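Local coordinates for beta 1-3 glucanase (Clostridium beijerinckii NCIMB 8052, PDB 5H4E), which probably hydrolyses beta-1,3-glucosidic bonds in glucans, acting as a glycoside hydrolase domain of family GH64, at residues V9-K14 with W28-K33; V43-N48 with A81-Y86; A95-S100 with A369-G374; Q165-G168 with Y172-T175. One frame throughout, in Å; residues are numbered along the deposited sequence.

Contact 1: residues V9-K14 with W28-K33; sequences VTLQVK and WAIVGK
L11 lies across from I30 and V13 across from W28, with CA–CA separations of 10.2 and 8.5 Å that are too wide for backbone pairing and show residue numbers rising along 9-14 as they fall along 28-33. The gap is bridged by side chains alone. L11 and I30 meet through their terminal methyls, CD1 of L11 lying 3.9 Å from CD1 of I30. L11 CG and I30 CG1 lie beside their own backbone N, and I30 continues extended to CD1 (chi2 173°), which carries that methyl to the far end of its reach into the gap. Toward the other end of the contact the approach is looser: CG2 of V13 comes to 4.5 Å from CD1 of the W28 indole, approaching the ring obliquely. Strand 9-16 belongs to a mixed sheet and strand 26-33 to a separate antiparallel one, so these residues form part of the filling of a beta sandwich, consistent with the thaumatin-like domain of GH64 enzymes. Others complete that filling: M97 touches V13, W28 and I30, while A87 packs on W28 and I30. W28 is the one of the four with a polar group, and its NE1 is satisfied by the backbone O of Q84. On the opposite face of strand 9-16, Q12 folds back on its own strand; its NE2 donates to V13 O at 3.0 Å in an almost straight bond (179°), with the acceptor in the amide plane, and it also bonds S85 OG.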
loop_
_atom_site.group_PDB
_atom_site.type_symbol
_atom_site.label_atom_id
_atom_site.label_comp_id
_atom_site.label_asym_id
_atom_site.label_seq_id
_atom_site.Cartn_x
_atom_site.Cartn_y
_atom_site.Cartn_z
ATOM N N VAL A 9 10.092 -15.722 -11.678
ATOM C CA VAL A 9 9.366 -16.058 -10.455
ATOM C C VAL A 9 7.909 -16.306 -10.835
ATOM O O VAL A 9 7.345 -15.599 -11.670
ATOM C CB VAL A 9 9.452 -14.939 -9.388
ATOM C CG1 VAL A 9 8.494 -15.218 -8.228
ATOM C CG2 VAL A 9 10.886 -14.791 -8.878
ATOM N N THR A 10 7.304 -17.326 -10.252
ATOM C CA THR A 10 5.896 -17.576 -10.511
ATOM C C THR A 10 5.048 -17.021 -9.372
ATOM O O THR A 10 5.369 -17.207 -8.195
ATOM C CB THR A 10 5.620 -19.081 -10.694
ATOM O OG1 THR A 10 6.408 -19.571 -11.784
ATOM C CG2 THR A 10 4.138 -19.342 -10.972
ATOM N N LEU A 11 3.974 -16.328 -9.739
ATOM C CA LEU A 11 2.966 -15.872 -8.799
ATOM C C LEU A 11 1.677 -16.678 -9.012
ATOM O O LEU A 11 1.011 -16.535 -10.030
ATOM C CB LEU A 11 2.721 -14.378 -8.984
ATOM C CG LEU A 11 3.988 -13.517 -8.990
ATOM C CD1 LEU A 11 3.636 -12.089 -9.315
ATOM C CD2 LEU A 11 4.729 -13.593 -7.647
ATOM N N GLN A 12 1.345 -17.543 -8.060
ATOM C CA GLN A 12 0.205 -18.440 -8.206
ATOM C C GLN A 12 -1.017 -17.878 -7.492
ATOM O O GLN A 12 -0.962 -17.640 -6.291
ATOM C CB GLN A 12 0.545 -19.826 -7.646
ATOM C CG GLN A 12 -0.632 -20.798 -7.600
ATOM C CD GLN A 12 -0.992 -21.308 -8.987
ATOM O OE1 GLN A 12 -0.165 -21.920 -9.670
ATOM N NE2 GLN A 12 -2.210 -21.027 -9.423
ATOM N N VAL A 13 -2.116 -17.659 -8.219
ATOM C CA VAL A 13 -3.355 -17.249 -7.550
ATOM C C VAL A 13 -4.032 -18.488 -6.975
ATOM O O VAL A 13 -4.173 -19.505 -7.663
ATOM C CB VAL A 13 -4.339 -16.508 -8.501
ATOM C CG1 VAL A 13 -5.595 -16.071 -7.736
ATOM C CG2 VAL A 13 -3.669 -15.284 -9.132
ATOM N N LYS A 14 -4.416 -18.415 -5.702
ATOM C CA LYS A 14 -5.183 -19.485 -5.071
ATOM C C LYS A 14 -6.559 -18.988 -4.626
ATOM O O LYS A 14 -6.675 -18.034 -3.854
ATOM C CB LYS A 14 -4.417 -20.068 -3.879
ATOM C CG LYS A 14 -5.121 -21.220 -3.197
ATOM C CD LYS A 14 -5.010 -22.507 -3.992
ATOM C CE LYS A 14 -5.750 -23.633 -3.278
ATOM N NZ LYS A 14 -5.502 -23.574 -1.801
ATOM N N TRP A 28 -6.867 -11.495 -13.133
ATOM C CA TRP A 28 -5.623 -10.846 -12.733
ATOM C C TRP A 28 -4.926 -10.124 -13.885
ATOM O O TRP A 28 -5.058 -10.508 -15.056
ATOM C CB TRP A 28 -4.667 -11.860 -12.108
ATOM C CG TRP A 28 -4.185 -12.899 -13.065
ATOM C CD1 TRP A 28 -4.747 -14.125 -13.297
ATOM C CD2 TRP A 28 -3.039 -12.820 -13.907
ATOM N NE1 TRP A 28 -4.016 -14.809 -14.230
ATOM C CE2 TRP A 28 -2.966 -14.026 -14.627
ATOM C CE3 TRP A 28 -2.063 -11.844 -14.127
ATOM C CZ2 TRP A 28 -1.965 -14.280 -15.551
ATOM C CZ3 TRP A 28 -1.068 -12.103 -15.046
ATOM C CH2 TRP A 28 -1.025 -13.313 -15.743
ATOM N N ALA A 29 -4.195 -9.072 -13.531
ATOM C CA ALA A 29 -3.323 -8.345 -14.444
ATOM C C ALA A 29 -2.124 -7.845 -13.652
ATOM O O ALA A 29 -2.269 -7.463 -12.492
ATOM C CB ALA A 29 -4.066 -7.171 -15.098
ATOM N N ILE A 30 -0.937 -7.865 -14.251
ATOM C CA ILE A 30 0.235 -7.260 -13.606
ATOM C C ILE A 30 0.721 -6.076 -14.428
ATOM O O ILE A 30 1.019 -6.221 -15.614
ATOM C CB ILE A 30 1.397 -8.253 -13.447
ATOM C CG1 ILE A 30 0.955 -9.454 -12.602
ATOM C CG2 ILE A 30 2.598 -7.572 -12.802
ATOM C CD1 ILE A 30 2.007 -10.562 -12.547
ATOM N N VAL A 31 0.815 -4.919 -13.787
ATOM C CA VAL A 31 1.313 -3.720 -14.435
ATOM C C VAL A 31 2.494 -3.185 -13.646
ATOM O O VAL A 31 2.545 -3.313 -12.424
ATOM C CB VAL A 31 0.207 -2.657 -14.561
ATOM C CG1 VAL A 31 -0.895 -3.172 -15.465
ATOM C CG2 VAL A 31 -0.362 -2.310 -13.190
ATOM N N GLY A 32 3.459 -2.599 -14.338
ATOM C CA GLY A 32 4.665 -2.158 -13.669
ATOM C C GLY A 32 5.593 -1.454 -14.635
ATOM O O GLY A 32 5.151 -0.967 -15.673
ATOM N N LYS A 33 6.875 -1.385 -14.290
ATOM C CA LYS A 33 7.847 -0.759 -15.179
ATOM C C LYS A 33 8.982 -1.701 -15.548
ATOM O O LYS A 33 9.465 -2.460 -14.711
ATOM C CB LYS A 33 8.407 0.508 -14.542
ATOM C CG LYS A 33 7.449 1.689 -14.664
ATOM C CD LYS A 33 7.549 2.609 -13.468
ATOM C CE LYS A 33 8.766 3.499 -13.525
ATOM N NZ LYS A 33 8.754 4.436 -12.358
#

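Contact 2: residues V43-N48 with A81-Y86; sequences VDLNGN and ASQQSY
L45 and Q84 make the one direct hydrogen bond between two surface loops, one joining strands 40-43 and 49-51, the other leading from 79-80 to 86-92. Q84 NE2 donates to L45 O at 3.0 Å. The N-H...O angle of 178°, with the donor in the carbonyl plane on a lone pair, marks it as well formed. The other N-H of the same amide goes to Y86 O at 2.9 Å. Both acceptors lie within 2° of the Q84 amide plane, so the two bonds together fix the rotation of that flat group. A water 2.8 Å from Q84 OE1 can also donate to N46 OD1, although it has more acceptors around it than protons to give.

Van der Waals contact between the leucine carbons and the two glutamine amides adds to this. The L45 and Q84 side chains run alongside each other, pointing opposite ways, with CB of L45 3.7 Å from OE1 of Q84. Q83 comes in roughly perpendicular to L45, its NE2 3.6 Å from CD1 of L45. L45 also packs on W28. CG of Q84 sits over the centre of the Y86 ring, 3.7 Å above its plane.

The shape of 43-48 is set by bonds of its own. D44 begins a type I turn ending at G47, and its OD1 accepts N46 N at 2.9 Å, forming an Asx turn. N48 N reaches the same oxygen from the opposite face of the carboxylate. Between the loops the one direct polar link is L45 O with Q84 NE2, whose second N-H is spent on Y86 O.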
loop_
_atom_site.group_PDB
_atom_site.type_symbol
_atom_site.label_atom_id
_atom_site.label_comp_id
_atom_site.label_asym_id
_atom_site.label_seq_id
_atom_site.Cartn_x
_atom_site.Cartn_y
_atom_site.Cartn_z
ATOM N N VAL A 43 2.342 -7.478 -18.008
ATOM C CA VAL A 43 2.989 -8.770 -18.173
ATOM C C VAL A 43 2.065 -9.715 -18.922
ATOM O O VAL A 43 0.905 -9.893 -18.533
ATOM C CB VAL A 43 3.360 -9.386 -16.808
ATOM C CG1 VAL A 43 4.187 -10.642 -16.997
ATOM C CG2 VAL A 43 4.085 -8.376 -15.967
ATOM N N ASP A 44 2.557 -10.339 -19.989
ATOM C CA ASP A 44 1.693 -11.257 -20.714
ATOM C C ASP A 44 1.733 -12.617 -20.019
ATOM O O ASP A 44 2.300 -12.746 -18.919
ATOM C CB ASP A 44 2.068 -11.336 -22.218
ATOM C CG ASP A 44 3.426 -12.022 -22.498
ATOM O OD1 ASP A 44 4.015 -12.653 -21.604
ATOM O OD2 ASP A 44 3.895 -11.935 -23.661
ATOM N N LEU A 45 1.130 -13.624 -20.638
ATOM C CA LEU A 45 0.988 -14.918 -19.976
ATOM C C LEU A 45 2.306 -15.697 -19.889
ATOM O O LEU A 45 2.401 -16.698 -19.170
ATOM C CB LEU A 45 -0.065 -15.764 -20.683
ATOM C CG LEU A 45 -1.497 -15.225 -20.668
ATOM C CD1 LEU A 45 -2.430 -16.171 -21.413
ATOM C CD2 LEU A 45 -1.968 -14.995 -19.225
ATOM N N ASN A 46 3.328 -15.241 -20.598
ATOM C CA ASN A 46 4.609 -15.944 -20.562
ATOM C C ASN A 46 5.706 -15.147 -19.858
ATOM O O ASN A 46 6.884 -15.509 -19.921
ATOM C CB ASN A 46 5.056 -16.315 -21.981
ATOM C CG ASN A 46 4.050 -17.195 -22.693
ATOM O OD1 ASN A 46 3.768 -18.314 -22.258
ATOM N ND2 ASN A 46 3.497 -16.692 -23.788
ATOM N N GLY A 47 5.335 -14.059 -19.195
ATOM C CA GLY A 47 6.307 -13.293 -18.436
ATOM C C GLY A 47 7.026 -12.177 -19.170
ATOM O O GLY A 47 7.948 -11.571 -18.635
ATOM N N ASN A 48 6.621 -11.896 -20.402
ATOM C CA ASN A 48 7.203 -10.781 -21.147
ATOM C C ASN A 48 6.676 -9.424 -20.692
ATOM O O ASN A 48 5.481 -9.279 -20.410
ATOM C CB ASN A 48 6.927 -10.949 -22.649
ATOM C CG ASN A 48 7.493 -12.228 -23.192
ATOM O OD1 ASN A 48 8.714 -12.384 -23.270
ATOM N ND2 ASN A 48 6.619 -13.157 -23.571
ATOM N N ALA A 81 -8.580 -16.544 -14.022
ATOM C CA ALA A 81 -7.821 -17.610 -13.372
ATOM C C ALA A 81 -8.070 -18.956 -14.069
ATOM O O ALA A 81 -7.202 -19.836 -14.085
ATOM C CB ALA A 81 -8.167 -17.705 -11.899
ATOM N N SER A 82 -9.249 -19.104 -14.666
ATOM C CA SER A 82 -9.593 -20.348 -15.344
ATOM C C SER A 82 -8.803 -20.530 -16.642
ATOM O O SER A 82 -8.526 -21.660 -17.035
ATOM C CB SER A 82 -11.100 -20.405 -15.607
ATOM O OG SER A 82 -11.515 -19.339 -16.435
ATOM N N GLN A 83 -8.433 -19.431 -17.298
ATOM C CA GLN A 83 -7.523 -19.486 -18.449
ATOM C C GLN A 83 -6.090 -19.778 -17.999
ATOM O O GLN A 83 -5.442 -20.674 -18.520
ATOM C CB GLN A 83 -7.543 -18.182 -19.252
ATOM C CG GLN A 83 -6.449 -18.131 -20.332
ATOM C CD GLN A 83 -6.620 -16.990 -21.340
ATOM O OE1 GLN A 83 -7.487 -16.131 -21.184
ATOM N NE2 GLN A 83 -5.782 -16.981 -22.376
ATOM N N GLN A 84 -5.595 -19.007 -17.036
ATOM C CA GLN A 84 -4.283 -19.267 -16.460
ATOM C C GLN A 84 -4.273 -18.730 -15.027
ATOM O O GLN A 84 -4.525 -17.546 -14.812
ATOM C CB GLN A 84 -3.175 -18.620 -17.286
ATOM C CG GLN A 84 -1.758 -18.965 -16.802
ATOM C CD GLN A 84 -0.680 -18.548 -17.784
ATOM O OE1 GLN A 84 -0.685 -18.962 -18.945
ATOM N NE2 GLN A 84 0.250 -17.713 -17.325
ATOM N N SER A 85 -4.006 -19.605 -14.065
ATOM C CA SER A 85 -4.187 -19.269 -12.653
ATOM C C SER A 85 -2.930 -18.678 -12.029
ATOM O O SER A 85 -2.916 -18.317 -10.851
ATOM C CB SER A 85 -4.605 -20.510 -11.865
ATOM O OG SER A 85 -3.557 -21.479 -11.873
ATOM N N TYR A 86 -1.874 -18.591 -12.823
ATOM C CA TYR A 86 -0.577 -18.141 -12.340
ATOM C C TYR A 86 0.029 -17.152 -13.330
ATOM O O TYR A 86 -0.314 -17.150 -14.513
ATOM C CB TYR A 86 0.365 -19.331 -12.141
ATOM C CG TYR A 86 0.502 -20.152 -13.407
ATOM C CD1 TYR A 86 -0.386 -21.187 -13.681
ATOM C CD2 TYR A 86 1.481 -19.855 -14.358
ATOM C CE1 TYR A 86 -0.291 -21.926 -14.863
ATOM C CE2 TYR A 86 1.583 -20.588 -15.549
ATOM C CZ TYR A 86 0.696 -21.623 -15.788
ATOM O OH TYR A 86 0.788 -22.357 -16.947
HETATM O O HOH W 1 1.617 -19.456 -20.389
#

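Contact 3: residues A95-S100 with A369-G374; sequences ARMYIS and AIINVG
I371 meets both M97 and I99, one branch for each. Its CD1 lies 3.4 Å from SD of M97, a tight approach, while its CG2 lies 3.7 Å from CD1 of I99. The isoleucine at 99 also reaches V373, whose CG1 is 4.0 Å from both CD1 and CG2 of I99. M97 brings its sulfur this far because the chain is straight, with CG opposite the backbone N (chi1 -178°) and the next bond extended as well.

The strand axes are 9.7 Å apart and cross at -29°, the geometry of aligned packing between the two sheets of a beta sandwich. Each strand is positioned by neighbours within its own sheet: 95-101 is flanked by 26-33 and 136-144, and M97 and I99 pair through their backbones with A139 and E137. V13, I30 and M141 also touch M97, and Y160 packs on V373 while its OH bonds I99 O.

Across the two segments there is no hydrogen bond, so they are held together by dispersion and burial of sulfur and methyl groups, while N372, on the outer face, finds its polar partners in N16 and N163.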
loop_
_atom_site.group_PDB
_atom_site.type_symbol
_atom_site.label_atom_id
_atom_site.label_comp_id
_atom_site.label_asym_id
_atom_site.label_seq_id
_atom_site.Cartn_x
_atom_site.Cartn_y
_atom_site.Cartn_z
ATOM N N ALA A 95 5.679 -2.655 -9.504
ATOM C CA ALA A 95 4.634 -3.486 -10.107
ATOM C C ALA A 95 3.442 -3.681 -9.181
ATOM O O ALA A 95 3.591 -3.681 -7.949
ATOM C CB ALA A 95 5.215 -4.849 -10.518
ATOM N N ARG A 96 2.260 -3.812 -9.781
ATOM C CA ARG A 96 1.047 -4.176 -9.061
ATOM C C ARG A 96 0.348 -5.338 -9.761
ATOM O O ARG A 96 0.138 -5.304 -10.977
ATOM C CB ARG A 96 0.087 -2.996 -8.971
ATOM C CG ARG A 96 0.614 -1.830 -8.178
ATOM C CD ARG A 96 -0.405 -0.725 -8.196
ATOM N NE ARG A 96 -0.062 0.324 -7.261
ATOM C CZ ARG A 96 -0.883 1.306 -6.909
ATOM N NH1 ARG A 96 -2.108 1.365 -7.413
ATOM N NH2 ARG A 96 -0.478 2.220 -6.038
ATOM N N MET A 97 -0.012 -6.363 -8.994
ATOM C CA MET A 97 -0.863 -7.421 -9.519
ATOM C C MET A 97 -2.282 -7.189 -9.036
ATOM O O MET A 97 -2.594 -7.491 -7.890
ATOM C CB MET A 97 -0.380 -8.808 -9.076
ATOM C CG MET A 97 -1.222 -9.953 -9.638
ATOM S SD MET A 97 -0.406 -11.532 -9.287
ATOM C CE MET A 97 -1.349 -12.675 -10.289
ATOM N N TYR A 98 -3.134 -6.639 -9.898
ATOM C CA TYR A 98 -4.537 -6.428 -9.549
ATOM C C TYR A 98 -5.294 -7.739 -9.691
ATOM O O TYR A 98 -5.165 -8.415 -10.702
ATOM C CB TYR A 98 -5.199 -5.373 -10.460
ATOM C CG TYR A 98 -4.713 -3.955 -10.271
ATOM C CD1 TYR A 98 -5.293 -3.125 -9.320
ATOM C CD2 TYR A 98 -3.708 -3.433 -11.076
ATOM C CE1 TYR A 98 -4.868 -1.827 -9.153
ATOM C CE2 TYR A 98 -3.269 -2.133 -10.913
ATOM C CZ TYR A 98 -3.862 -1.332 -9.951
ATOM O OH TYR A 98 -3.441 -0.033 -9.780
ATOM N N ILE A 99 -6.084 -8.085 -8.683
ATOM C CA ILE A 99 -6.894 -9.287 -8.723
ATOM C C ILE A 99 -8.324 -8.893 -8.376
ATOM O O ILE A 99 -8.584 -8.439 -7.261
ATOM C CB ILE A 99 -6.370 -10.367 -7.756
ATOM C CG1 ILE A 99 -4.929 -10.739 -8.132
ATOM C CG2 ILE A 99 -7.276 -11.625 -7.802
ATOM C CD1 ILE A 99 -4.236 -11.619 -7.121
ATOM N N SER A 100 -9.239 -9.039 -9.335
ATOM C CA SER A 100 -10.623 -8.617 -9.119
ATOM C C SER A 100 -11.578 -9.797 -9.216
ATOM O O SER A 100 -11.259 -10.824 -9.814
ATOM C CB SER A 100 -11.032 -7.523 -10.110
ATOM O OG SER A 100 -10.913 -7.971 -11.450
ATOM N N ALA A 369 5.591 -17.263 -5.325
ATOM C CA ALA A 369 4.663 -16.814 -4.287
ATOM C C ALA A 369 3.264 -17.330 -4.568
ATOM O O ALA A 369 2.871 -17.498 -5.724
ATOM C CB ALA A 369 4.653 -15.271 -4.170
ATOM N N ILE A 370 2.526 -17.622 -3.501
ATOM C CA ILE A 370 1.109 -17.948 -3.618
ATOM C C ILE A 370 0.277 -16.748 -3.180
ATOM O O ILE A 370 0.465 -16.237 -2.073
ATOM C CB ILE A 370 0.689 -19.151 -2.740
ATOM C CG1 ILE A 370 1.540 -20.402 -3.016
ATOM C CG2 ILE A 370 -0.809 -19.410 -2.895
ATOM C CD1 ILE A 370 1.415 -20.936 -4.400
ATOM N N ILE A 371 -0.642 -16.300 -4.027
ATOM C CA ILE A 371 -1.520 -15.213 -3.619
ATOM C C ILE A 371 -2.892 -15.793 -3.319
ATOM O O ILE A 371 -3.641 -16.200 -4.209
ATOM C CB ILE A 371 -1.568 -14.114 -4.670
ATOM C CG1 ILE A 371 -0.124 -13.671 -4.962
ATOM C CG2 ILE A 371 -2.389 -12.923 -4.166
ATOM C CD1 ILE A 371 0.017 -12.749 -6.136
ATOM N N ASN A 372 -3.169 -15.861 -2.023
ATOM C CA ASN A 372 -4.377 -16.458 -1.495
ATOM C C ASN A 372 -5.488 -15.440 -1.407
ATOM O O ASN A 372 -5.470 -14.588 -0.529
ATOM C CB ASN A 372 -4.114 -17.042 -0.107
ATOM C CG ASN A 372 -3.187 -18.229 -0.147
ATOM O OD1 ASN A 372 -3.521 -19.278 -0.710
ATOM N ND2 ASN A 372 -2.014 -18.078 0.444
ATOM N N VAL A 373 -6.467 -15.536 -2.298
ATOM C CA VAL A 373 -7.531 -14.541 -2.303
ATOM C C VAL A 373 -8.810 -15.167 -1.744
ATOM O O VAL A 373 -9.227 -16.244 -2.167
ATOM C CB VAL A 373 -7.738 -13.939 -3.729
ATOM C CG1 VAL A 373 -6.471 -13.170 -4.154
ATOM C CG2 VAL A 373 -8.125 -15.015 -4.787
ATOM N N GLY A 374 -9.413 -14.496 -0.763
ATOM C CA GLY A 374 -10.480 -15.112 0.000
ATOM C C GLY A 374 -11.761 -14.311 0.085
ATOM O O GLY A 374 -11.968 -13.375 -0.687
#

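Contact 4: residues Q165-G168 with Y172-T175; sequences QLVG and YNKT
L166 and K174 form the hydrogen-bonded pair at the middle of two antiparallel strands. L166 N donates to K174 O at 2.8 Å, K174 N returns a bond to L166 O at 3.1 Å, and G168 N reaches Y172 O at 2.8 Å nearer the turn. The strand axes, 4.7 Å apart and 170° from parallel, confirm direct pairing.

The face carrying L166 is the better buried and more apolar. The Y172 ring is set roughly perpendicular to the leucine side chain, with CE1 of Y172 3.7 Å from CD2 of L166. CG of K174 lies 3.7 Å above one face of that ring, offset toward the rim. L361, L148 and I150 cover L166, and the polar ends are held beyond the hairpin: K174 forms a salt bridge with E343, and Y172 OH accepts from H362 N.

The other face, bearing Q165, V167, N173 and T175, is more polar. Q165 stretches out with CG opposite its backbone N (chi1 173°), and NE2 donates to N173 OD1 at 2.8 Å, in the carbonyl plane and nearly straight at 172°. Closer to the backbone, CB of Q165 rests 3.3 Å from T175 OG1, and V167 CG2 flanks the N173 amide. N173 itself is exposed to solvent. At the turn end a water donates to G168 O and Y172 O, bridging the two ends of the turn.

Three residues link the segments, making a beta hairpin whose second strand, 173-177, is an edge strand of the five-stranded mixed sheet within this chain.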
loop_
_atom_site.group_PDB
_atom_site.type_symbol
_atom_site.label_atom_id
_atom_site.label_comp_id
_atom_site.label_asym_id
_atom_site.label_seq_id
_atom_site.Cartn_x
_atom_site.Cartn_y
_atom_site.Cartn_z
ATOM N N GLN A 165 2.027 -15.972 0.380
ATOM C CA GLN A 165 3.127 -16.822 0.829
ATOM C C GLN A 165 4.299 -16.686 -0.124
ATOM O O GLN A 165 4.172 -17.008 -1.298
ATOM C CB GLN A 165 2.693 -18.286 0.908
ATOM C CG GLN A 165 3.856 -19.251 1.221
ATOM C CD GLN A 165 3.450 -20.714 1.081
ATOM O OE1 GLN A 165 2.396 -21.024 0.524
ATOM N NE2 GLN A 165 4.279 -21.617 1.603
ATOM N N LEU A 166 5.442 -16.224 0.372
ATOM C CA LEU A 166 6.619 -16.107 -0.471
ATOM C C LEU A 166 7.591 -17.217 -0.122
ATOM O O LEU A 166 7.921 -17.423 1.058
ATOM C CB LEU A 166 7.304 -14.735 -0.308
ATOM C CG LEU A 166 8.635 -14.590 -1.064
ATOM C CD1 LEU A 166 8.430 -14.746 -2.581
ATOM C CD2 LEU A 166 9.336 -13.261 -0.748
ATOM N N VAL A 167 8.042 -17.926 -1.151
ATOM C CA VAL A 167 8.920 -19.071 -0.971
ATOM C C VAL A 167 10.225 -18.836 -1.717
ATOM O O VAL A 167 10.226 -18.618 -2.938
ATOM C CB VAL A 167 8.261 -20.381 -1.480
ATOM C CG1 VAL A 167 9.229 -21.569 -1.331
ATOM C CG2 VAL A 167 6.942 -20.636 -0.747
ATOM N N GLY A 168 11.330 -18.879 -0.984
ATOM C CA GLY A 168 12.631 -18.680 -1.590
ATOM C C GLY A 168 13.209 -19.982 -2.115
ATOM O O GLY A 168 12.691 -21.059 -1.836
ATOM N N TYR A 172 13.655 -19.764 2.708
ATOM C CA TYR A 172 12.692 -18.750 3.143
ATOM C C TYR A 172 11.276 -19.205 2.821
ATOM O O TYR A 172 10.990 -19.612 1.692
ATOM C CB TYR A 172 12.994 -17.419 2.456
ATOM C CG TYR A 172 12.123 -16.253 2.856
ATOM C CD1 TYR A 172 10.940 -15.976 2.173
ATOM C CD2 TYR A 172 12.513 -15.390 3.872
ATOM C CE1 TYR A 172 10.155 -14.898 2.505
ATOM C CE2 TYR A 172 11.729 -14.293 4.216
ATOM C CZ TYR A 172 10.543 -14.057 3.521
ATOM O OH TYR A 172 9.746 -12.974 3.848
ATOM N N ASN A 173 10.398 -19.146 3.813
ATOM C CA ASN A 173 9.003 -19.516 3.598
ATOM C C ASN A 173 8.128 -18.786 4.602
ATOM O O ASN A 173 8.014 -19.214 5.752
ATOM C CB ASN A 173 8.814 -21.042 3.712
ATOM C CG ASN A 173 7.542 -21.528 3.018
ATOM O OD1 ASN A 173 6.515 -20.853 3.038
ATOM N ND2 ASN A 173 7.618 -22.690 2.384
ATOM N N LYS A 174 7.534 -17.673 4.172
ATOM C CA LYS A 174 6.731 -16.832 5.056
ATOM C C LYS A 174 5.402 -16.446 4.417
ATOM O O LYS A 174 5.299 -16.340 3.202
ATOM C CB LYS A 174 7.498 -15.563 5.440
ATOM C CG LYS A 174 8.770 -15.811 6.243
ATOM C CD LYS A 174 8.472 -16.503 7.566
ATOM C CE LYS A 174 7.674 -15.614 8.506
ATOM N NZ LYS A 174 7.455 -16.269 9.839
ATOM N N THR A 175 4.399 -16.223 5.260
ATOM C CA THR A 175 3.058 -15.845 4.816
ATOM C C THR A 175 2.562 -14.637 5.604
ATOM O O THR A 175 2.408 -14.708 6.826
ATOM C CB THR A 175 2.054 -17.014 4.979
ATOM O OG1 THR A 175 2.500 -18.129 4.201
ATOM C CG2 THR A 175 0.646 -16.611 4.508
HETATM O O HOH W 2 12.600 -22.101 0.692
#

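Contacts 1 and 3, with centres 7 Å apart, join the same two sheets and share backbone bonds in each: probably Q12 O with I371 N (2.7 Å) in one and V31 O with R96 N (2.7 Å) in the other. Contact 2 lies at the surface beside contact 1, with centres 8 Å apart, and there V13 N probably bonds S85 O at 2.8 Å. Contact 4 continues the mixed sheet beyond contact 3, I370 N probably bonding Q165 O at 2.8 Å, although their centres are 15 Å apart. Contacts 2 and 4 do not touch, their centres being about 21 Å apart.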